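Local coordinates for Di-haem cytochrome c peroxidase family protein (Burkholderia thailandensis E264, PDB 6NX0), which carries two covalently bound heme c groups and probably acts as a peroxidase, reducing peroxide with electrons passed through the hemes, at residues D392-Y397 and A445-L450; N398-D403 and V425-T430. One frame throughout, in Å; residues are numbered along the deposited sequence.

Both interactions use helix 390-399 and lie within the same cytochrome c region, on the same side of the protein's centre, with interaction 2 nested inside the loop that interaction 1 closes. Interaction 1 is core: every touching residue is buried, and aliphatic carbons join two helices beside a heme c. Interaction 2 is only partly buried and polar. There the 398-403 segment sends an arginine to a loop carbonyl, with valines flanking its charged end. The two meet where Val-447 CG2 packs against Asn-398 ND2 at 4.3 Å. Packing therefore dominates at 392-397 and 445-450, hydrogen bonding at 398-403 and 425-430.

Interaction 1: D392-Y397 and A445-L450; sequences DAVAFY and ADVDDL. With HEC (heme c), chain C.
Val-394 packs against Val-447 and Leu-450 where helix 390-399, the helix that supplies an axial heme ligand, meets helix 444-455 in a cytochrome c fold. The short helical segments run closer to antiparallel than parallel, at 133° between their directions, and their axes approach to 9.5 Å. The tight part is small and wholly aliphatic. Val-394 CG1 lies anti to its own backbone nitrogen (chi1 174°), which carries this methyl into the angle between the two partners. There it meets Val-447 CG1 at 3.9 Å, the two valine side chains passing alongside each other in opposite directions. The same methyl also touches Leu-450 CB at 4.0 Å. Ala-395 meets Val-447 CG1 more loosely, its backbone N at 4.1 Å and its CB at 4.3 Å. Val-451 and Leu-454, further along helix 444-455, also touch Val-394, while Leu-292 and Phe-293 of helix 284-293 pack on Leu-450.

On the partly exposed flank the character changes. Asp-448 OD1 forms a salt bridge with Arg-391, a polar tie between the two helices beside the valine packing; buried Asp-449 is instead bridged to Arg-288.

The heme c borders the buried side. Val-394 and Leu-450 both face it, the valine through CG2 near the heme methyl CMB and the leucine through CD1, 4.1 Å from heme CBB and close to the covalently attached Cys-301. One turn of helix along from Val-394, Tyr-397 turns its ring over the porphyrin, with heme C4B 3.4 Å above the ring plane and offset toward the rim. His-305 supplies the other axial ligand, and the Tyr-397 OH binds the heme iron at 2.0 Å.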
loop_
_atom_site.group_PDB
_atom_site.type_symbol
_atom_site.label_atom_id
_atom_site.label_comp_id
_atom_site.label_asym_id
_atom_site.label_seq_id
_atom_site.Cartn_x
_atom_site.Cartn_y
_atom_site.Cartn_z
ATOM N N ASP A 392 -9.455 -15.327 3.877
ATOM C CA ASP A 392 -10.168 -15.198 2.611
ATOM C C ASP A 392 -9.269 -14.595 1.542
ATOM O O ASP A 392 -9.313 -15.017 0.383
ATOM C CB ASP A 392 -11.435 -14.344 2.777
ATOM C CG ASP A 392 -12.621 -15.126 3.310
ATOM O OD1 ASP A 392 -12.514 -16.358 3.515
ATOM O OD2 ASP A 392 -13.669 -14.492 3.530
ATOM N N ALA A 393 -8.437 -13.622 1.921
ATOM C CA ALA A 393 -7.497 -13.020 0.973
ATOM C C ALA A 393 -6.536 -14.054 0.420
ATOM O O ALA A 393 -6.210 -14.023 -0.772
ATOM C CB ALA A 393 -6.724 -11.887 1.631
ATOM N N VAL A 394 -6.060 -14.969 1.274
ATOM C CA VAL A 394 -5.148 -16.016 0.824
ATOM C C VAL A 394 -5.894 -17.067 0.003
ATOM O O VAL A 394 -5.428 -17.503 -1.063
ATOM C CB VAL A 394 -4.447 -16.640 2.045
ATOM C CG1 VAL A 394 -3.584 -17.842 1.637
ATOM C CG2 VAL A 394 -3.614 -15.606 2.788
ATOM N N ALA A 395 -7.064 -17.504 0.487
ATOM C CA ALA A 395 -7.840 -18.528 -0.207
ATOM C C ALA A 395 -8.250 -18.081 -1.609
ATOM O O ALA A 395 -8.376 -18.908 -2.515
ATOM C CB ALA A 395 -9.078 -18.883 0.619
ATOM N N PHE A 396 -8.433 -16.777 -1.811
ATOM C CA PHE A 396 -8.788 -16.252 -3.125
ATOM C C PHE A 396 -7.805 -16.726 -4.192
ATOM O O PHE A 396 -8.206 -17.098 -5.294
ATOM C CB PHE A 396 -8.825 -14.717 -3.052
ATOM C CG PHE A 396 -8.871 -14.027 -4.390
ATOM C CD1 PHE A 396 -10.057 -13.956 -5.104
ATOM C CD2 PHE A 396 -7.715 -13.461 -4.937
ATOM C CE1 PHE A 396 -10.092 -13.325 -6.334
ATOM C CE2 PHE A 396 -7.774 -12.839 -6.177
ATOM C CZ PHE A 396 -8.942 -12.776 -6.849
ATOM N N TYR A 397 -6.512 -16.694 -3.886
ATOM C CA TYR A 397 -5.512 -17.120 -4.863
ATOM C C TYR A 397 -5.701 -18.566 -5.260
ATOM O O TYR A 397 -5.464 -18.928 -6.418
ATOM C CB TYR A 397 -4.111 -16.934 -4.315
ATOM C CG TYR A 397 -3.699 -15.497 -4.212
ATOM C CD1 TYR A 397 -3.176 -14.832 -5.314
ATOM C CD2 TYR A 397 -3.818 -14.806 -3.015
ATOM C CE1 TYR A 397 -2.784 -13.514 -5.219
ATOM C CE2 TYR A 397 -3.421 -13.488 -2.910
ATOM C CZ TYR A 397 -2.916 -12.850 -4.017
ATOM O OH TYR A 397 -2.512 -11.559 -3.945
ATOM N N ALA A 445 -5.454 -27.040 4.145
ATOM C CA ALA A 445 -4.385 -27.014 5.138
ATOM C C ALA A 445 -3.218 -26.142 4.679
ATOM O O ALA A 445 -2.586 -25.447 5.486
ATOM C CB ALA A 445 -3.906 -28.445 5.426
ATOM N N ASP A 446 -2.893 -26.193 3.381
ATOM C CA ASP A 446 -1.877 -25.304 2.833
ATOM C C ASP A 446 -2.250 -23.843 3.071
ATOM O O ASP A 446 -1.404 -23.032 3.451
ATOM C CB ASP A 446 -1.719 -25.514 1.325
ATOM C CG ASP A 446 -1.086 -26.853 0.953
ATOM O OD1 ASP A 446 -0.408 -27.470 1.801
ATOM O OD2 ASP A 446 -1.253 -27.269 -0.216
ATOM N N VAL A 447 -3.511 -23.501 2.824
ATOM C CA VAL A 447 -3.961 -22.123 3.036
ATOM C C VAL A 447 -3.804 -21.746 4.498
ATOM O O VAL A 447 -3.323 -20.650 4.825
ATOM C CB VAL A 447 -5.409 -21.976 2.549
ATOM C CG1 VAL A 447 -5.996 -20.627 2.972
ATOM C CG2 VAL A 447 -5.472 -22.122 1.043
ATOM N N ASP A 448 -4.211 -22.645 5.411
ATOM C CA ASP A 448 -4.025 -22.385 6.838
ATOM C C ASP A 448 -2.553 -22.115 7.172
ATOM O O ASP A 448 -2.230 -21.242 7.987
ATOM C CB ASP A 448 -4.520 -23.569 7.675
ATOM C CG ASP A 448 -6.013 -23.893 7.488
ATOM O OD1 ASP A 448 -6.812 -23.067 6.996
ATOM O OD2 ASP A 448 -6.400 -25.026 7.865
ATOM N N ASP A 449 -1.637 -22.895 6.583
ATOM C CA ASP A 449 -0.221 -22.732 6.872
ATOM C C ASP A 449 0.320 -21.403 6.345
ATOM O O ASP A 449 1.136 -20.759 7.012
ATOM C CB ASP A 449 0.555 -23.908 6.285
ATOM C CG ASP A 449 0.263 -25.233 6.994
ATOM O OD1 ASP A 449 -0.382 -25.226 8.070
ATOM O OD2 ASP A 449 0.687 -26.291 6.454
ATOM N N LEU A 450 -0.140 -20.976 5.158
ATOM C CA LEU A 450 0.229 -19.664 4.635
ATOM C C LEU A 450 -0.226 -18.546 5.566
ATOM O O LEU A 450 0.544 -17.620 5.848
ATOM C CB LEU A 450 -0.360 -19.471 3.243
ATOM C CG LEU A 450 0.390 -20.176 2.102
ATOM C CD1 LEU A 450 -0.476 -20.249 0.844
ATOM C CD2 LEU A 450 1.686 -19.490 1.817
HETATM FE FE HEC C . -0.707 -11.107 -3.306
HETATM C CHA HEC C . -2.498 -8.339 -2.367
HETATM C CHB HEC C . -1.177 -12.479 -0.193
HETATM C CHC HEC C . 0.489 -14.123 -4.421
HETATM C CHD HEC C . 0.116 -9.660 -6.285
HETATM N NA HEC C . -1.606 -10.495 -1.593
HETATM C C1A HEC C . -2.249 -9.284 -1.418
HETATM C C2A HEC C . -2.834 -9.303 -0.102
HETATM C C3A HEC C . -2.383 -10.395 0.527
HETATM C C4A HEC C . -1.604 -11.176 -0.400
HETATM C CMA HEC C . -2.789 -10.900 1.909
HETATM C CAA HEC C . -3.613 -8.131 0.537
HETATM C CBA HEC C . -2.676 -7.175 1.256
HETATM C CGA HEC C . -3.325 -5.929 1.809
HETATM O O1A HEC C . -2.527 -5.050 2.256
HETATM O O2A HEC C . -4.536 -5.667 1.562
HETATM N NB HEC C . -0.374 -12.922 -2.487
HETATM C C1B HEC C . -0.591 -13.261 -1.149
HETATM C C2B HEC C . -0.208 -14.649 -0.966
HETATM C C3B HEC C . 0.190 -15.142 -2.137
HETATM C C4B HEC C . 0.136 -14.049 -3.099
HETATM C CMB HEC C . -0.226 -15.372 0.406
HETATM C CAB HEC C . 0.577 -16.597 -2.503
HETATM C CBB HEC C . -0.602 -17.557 -2.226
HETATM N NC HEC C . 0.207 -11.748 -4.987
HETATM C C1C HEC C . 0.558 -13.053 -5.271
HETATM C C2C HEC C . 1.078 -13.080 -6.610
HETATM C C3C HEC C . 1.070 -11.832 -7.095
HETATM C C4C HEC C . 0.484 -10.968 -6.097
HETATM C CMC HEC C . 1.634 -14.378 -7.237
HETATM C CAC HEC C . 1.754 -11.328 -8.376
HETATM C CBC HEC C . 1.087 -12.019 -9.584
HETATM N ND HEC C . -1.077 -9.306 -4.131
HETATM C C1D HEC C . -0.643 -8.928 -5.406
HETATM C C2D HEC C . -1.291 -7.696 -5.747
HETATM C C3D HEC C . -2.158 -7.332 -4.606
HETATM C C4D HEC C . -1.940 -8.346 -3.610
HETATM C CMD HEC C . -1.148 -6.892 -7.036
HETATM C CAD HEC C . -3.088 -6.115 -4.508
HETATM C CBD HEC C . -4.405 -6.479 -5.165
HETATM C CGD HEC C . -5.490 -5.502 -4.790
HETATM O O1D HEC C . -5.271 -4.680 -3.867
HETATM O O2D HEC C . -6.634 -5.675 -5.304
#

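Interaction 2: N398-D403 and V425-T430; sequences NTRSTD and VNVNST
Arg-400 reaches across to the backbone carbonyl of Asn-426, joining the C-terminal end region of helix 390-399 to the loop before helix 444-455. Its CB sets out toward this loop from a backbone that is still helical in its angles. CG and CD then run along the outer end of the Phe-396 ring, with Arg-400 CD 3.4 Å from Phe-396 CZ. The chain is extended as far as CD and bends at chi3 (83°), which swings NE and the guanidinium toward 425-427. Val-425 CG1 and Val-427 CG1 come at the guanidinium obliquely, the first 3.7 Å from Arg-400 NH1. Val-427 CG1 lies 3.6 Å from Arg-400 NH2, this second valine side chain crossing the arginine at about a right angle.

The tip is gripped at its edge. NH2 gives Asn-426 O a short, nearly straight hydrogen bond of 2.6 Å (166° at the hydrogen), with the oxygen in the guanidinium plane. NH1 adds a weak, bent bond to that same Asn-426 O at 3.2 Å and also donates to Ile-327 O. Tyr-408 and Met-432 also touch the arginine.

The acceptor belongs to a turn held by its own asparagine side chain. Asn-426 OD1 closes an Asx turn by taking the backbone N of Asn-428 at 3.1 Å, and it also accepts from Ser-429 N at 2.9 Å. Asn-426 ND2 returns a bond to Ser-429 OG, while the asparagine side chain touches the heme c. Sharing its N-H groups among main-chain oxygens, the buried guanidinium ties the heme-side loop to segment 398-403, and the carbonyl dipoles probably help to stabilise its positive charge.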
loop_
_atom_site.group_PDB
_atom_site.type_symbol
_atom_site.label_atom_id
_atom_site.label_comp_id
_atom_site.label_asym_id
_atom_site.label_seq_id
_atom_site.Cartn_x
_atom_site.Cartn_y
_atom_site.Cartn_z
ATOM N N ASN A 398 -6.129 -19.401 -4.321
ATOM C CA ASN A 398 -6.176 -20.827 -4.601
ATOM C C ASN A 398 -7.328 -21.213 -5.526
ATOM O O ASN A 398 -7.180 -22.144 -6.331
ATOM C CB ASN A 398 -6.275 -21.601 -3.290
ATOM C CG ASN A 398 -5.923 -23.054 -3.447
ATOM O OD1 ASN A 398 -5.040 -23.414 -4.230
ATOM N ND2 ASN A 398 -6.614 -23.912 -2.683
ATOM N N THR A 399 -8.499 -20.566 -5.421
ATOM C CA THR A 399 -9.644 -21.011 -6.207
ATOM C C THR A 399 -10.299 -19.906 -7.041
ATOM O O THR A 399 -11.386 -20.121 -7.578
ATOM C CB THR A 399 -10.694 -21.713 -5.327
ATOM O OG1 THR A 399 -11.201 -20.856 -4.295
ATOM C CG2 THR A 399 -10.105 -22.976 -4.697
ATOM N N ARG A 400 -9.668 -18.730 -7.182
ATOM C CA ARG A 400 -10.158 -17.733 -8.133
ATOM C C ARG A 400 -10.407 -18.351 -9.504
ATOM O O ARG A 400 -11.452 -18.125 -10.127
ATOM C CB ARG A 400 -9.138 -16.585 -8.267
ATOM C CG ARG A 400 -9.632 -15.428 -9.160
ATOM C CD ARG A 400 -8.501 -14.549 -9.720
ATOM N NE ARG A 400 -7.921 -15.140 -10.906
ATOM C CZ ARG A 400 -6.903 -14.633 -11.579
ATOM N NH1 ARG A 400 -6.325 -13.502 -11.210
ATOM N NH2 ARG A 400 -6.462 -15.270 -12.642
ATOM N N SER A 401 -9.438 -19.132 -9.986
ATOM C CA SER A 401 -9.480 -19.661 -11.345
ATOM C C SER A 401 -10.295 -20.943 -11.449
ATOM O O SER A 401 -10.941 -21.172 -12.482
ATOM C CB SER A 401 -8.056 -19.907 -11.850
ATOM O OG SER A 401 -7.377 -20.905 -11.099
ATOM N N THR A 402 -10.280 -21.777 -10.406
ATOM C CA THR A 402 -10.995 -23.051 -10.448
ATOM C C THR A 402 -12.464 -22.912 -10.064
ATOM O O THR A 402 -13.280 -23.748 -10.472
ATOM C CB THR A 402 -10.324 -24.075 -9.519
ATOM O OG1 THR A 402 -10.357 -23.591 -8.170
ATOM C CG2 THR A 402 -8.894 -24.334 -9.930
ATOM N N ASP A 403 -12.827 -21.870 -9.307
ATOM C CA ASP A 403 -14.186 -21.696 -8.796
ATOM C C ASP A 403 -14.533 -20.214 -8.813
ATOM O O ASP A 403 -14.796 -19.607 -7.767
ATOM C CB ASP A 403 -14.300 -22.273 -7.389
ATOM C CG ASP A 403 -15.745 -22.363 -6.897
ATOM O OD1 ASP A 403 -16.682 -22.056 -7.675
ATOM O OD2 ASP A 403 -15.930 -22.733 -5.712
ATOM N N VAL A 425 -5.894 -9.353 -17.181
ATOM C CA VAL A 425 -5.769 -10.045 -15.907
ATOM C C VAL A 425 -4.843 -11.237 -16.035
ATOM O O VAL A 425 -4.927 -12.028 -16.980
ATOM C CB VAL A 425 -7.148 -10.475 -15.391
ATOM C CG1 VAL A 425 -6.988 -11.304 -14.117
ATOM C CG2 VAL A 425 -8.004 -9.244 -15.147
ATOM N N ASN A 426 -3.979 -11.377 -15.041
ATOM C CA ASN A 426 -3.064 -12.491 -14.903
ATOM C C ASN A 426 -3.789 -13.820 -14.736
ATOM O O ASN A 426 -4.455 -14.036 -13.719
ATOM C CB ASN A 426 -2.168 -12.217 -13.700
ATOM C CG ASN A 426 -1.032 -13.184 -13.597
ATOM O OD1 ASN A 426 -1.154 -14.343 -13.999
ATOM N ND2 ASN A 426 0.092 -12.717 -13.056
ATOM N N VAL A 427 -3.689 -14.690 -15.748
ATOM C CA VAL A 427 -4.244 -16.037 -15.713
ATOM C C VAL A 427 -3.160 -17.079 -15.975
ATOM O O VAL A 427 -3.459 -18.244 -16.253
ATOM C CB VAL A 427 -5.432 -16.219 -16.680
ATOM C CG1 VAL A 427 -6.631 -15.367 -16.267
ATOM C CG2 VAL A 427 -5.011 -15.930 -18.147
ATOM N N ASN A 428 -1.898 -16.683 -15.863
ATOM C CA ASN A 428 -0.814 -17.614 -16.116
ATOM C C ASN A 428 0.140 -17.782 -14.940
ATOM O O ASN A 428 0.930 -18.726 -14.961
ATOM C CB ASN A 428 -0.048 -17.198 -17.387
ATOM C CG ASN A 428 -0.889 -17.410 -18.657
ATOM O OD1 ASN A 428 -1.140 -18.543 -19.072
ATOM N ND2 ASN A 428 -1.361 -16.320 -19.243
ATOM N N SER A 429 0.068 -16.951 -13.898
ATOM C CA SER A 429 0.907 -17.170 -12.725
ATOM C C SER A 429 0.248 -18.233 -11.849
ATOM O O SER A 429 -0.942 -18.128 -11.546
ATOM C CB SER A 429 1.089 -15.886 -11.909
ATOM O OG SER A 429 1.968 -14.947 -12.520
ATOM N N THR A 430 1.009 -19.249 -11.434
ATOM C CA THR A 430 0.528 -20.112 -10.359
ATOM C C THR A 430 0.200 -19.236 -9.149
ATOM O O THR A 430 0.950 -18.304 -8.851
ATOM C CB THR A 430 1.598 -21.156 -9.987
ATOM O OG1 THR A 430 1.782 -22.068 -11.082
ATOM C CG2 THR A 430 1.228 -21.976 -8.715
#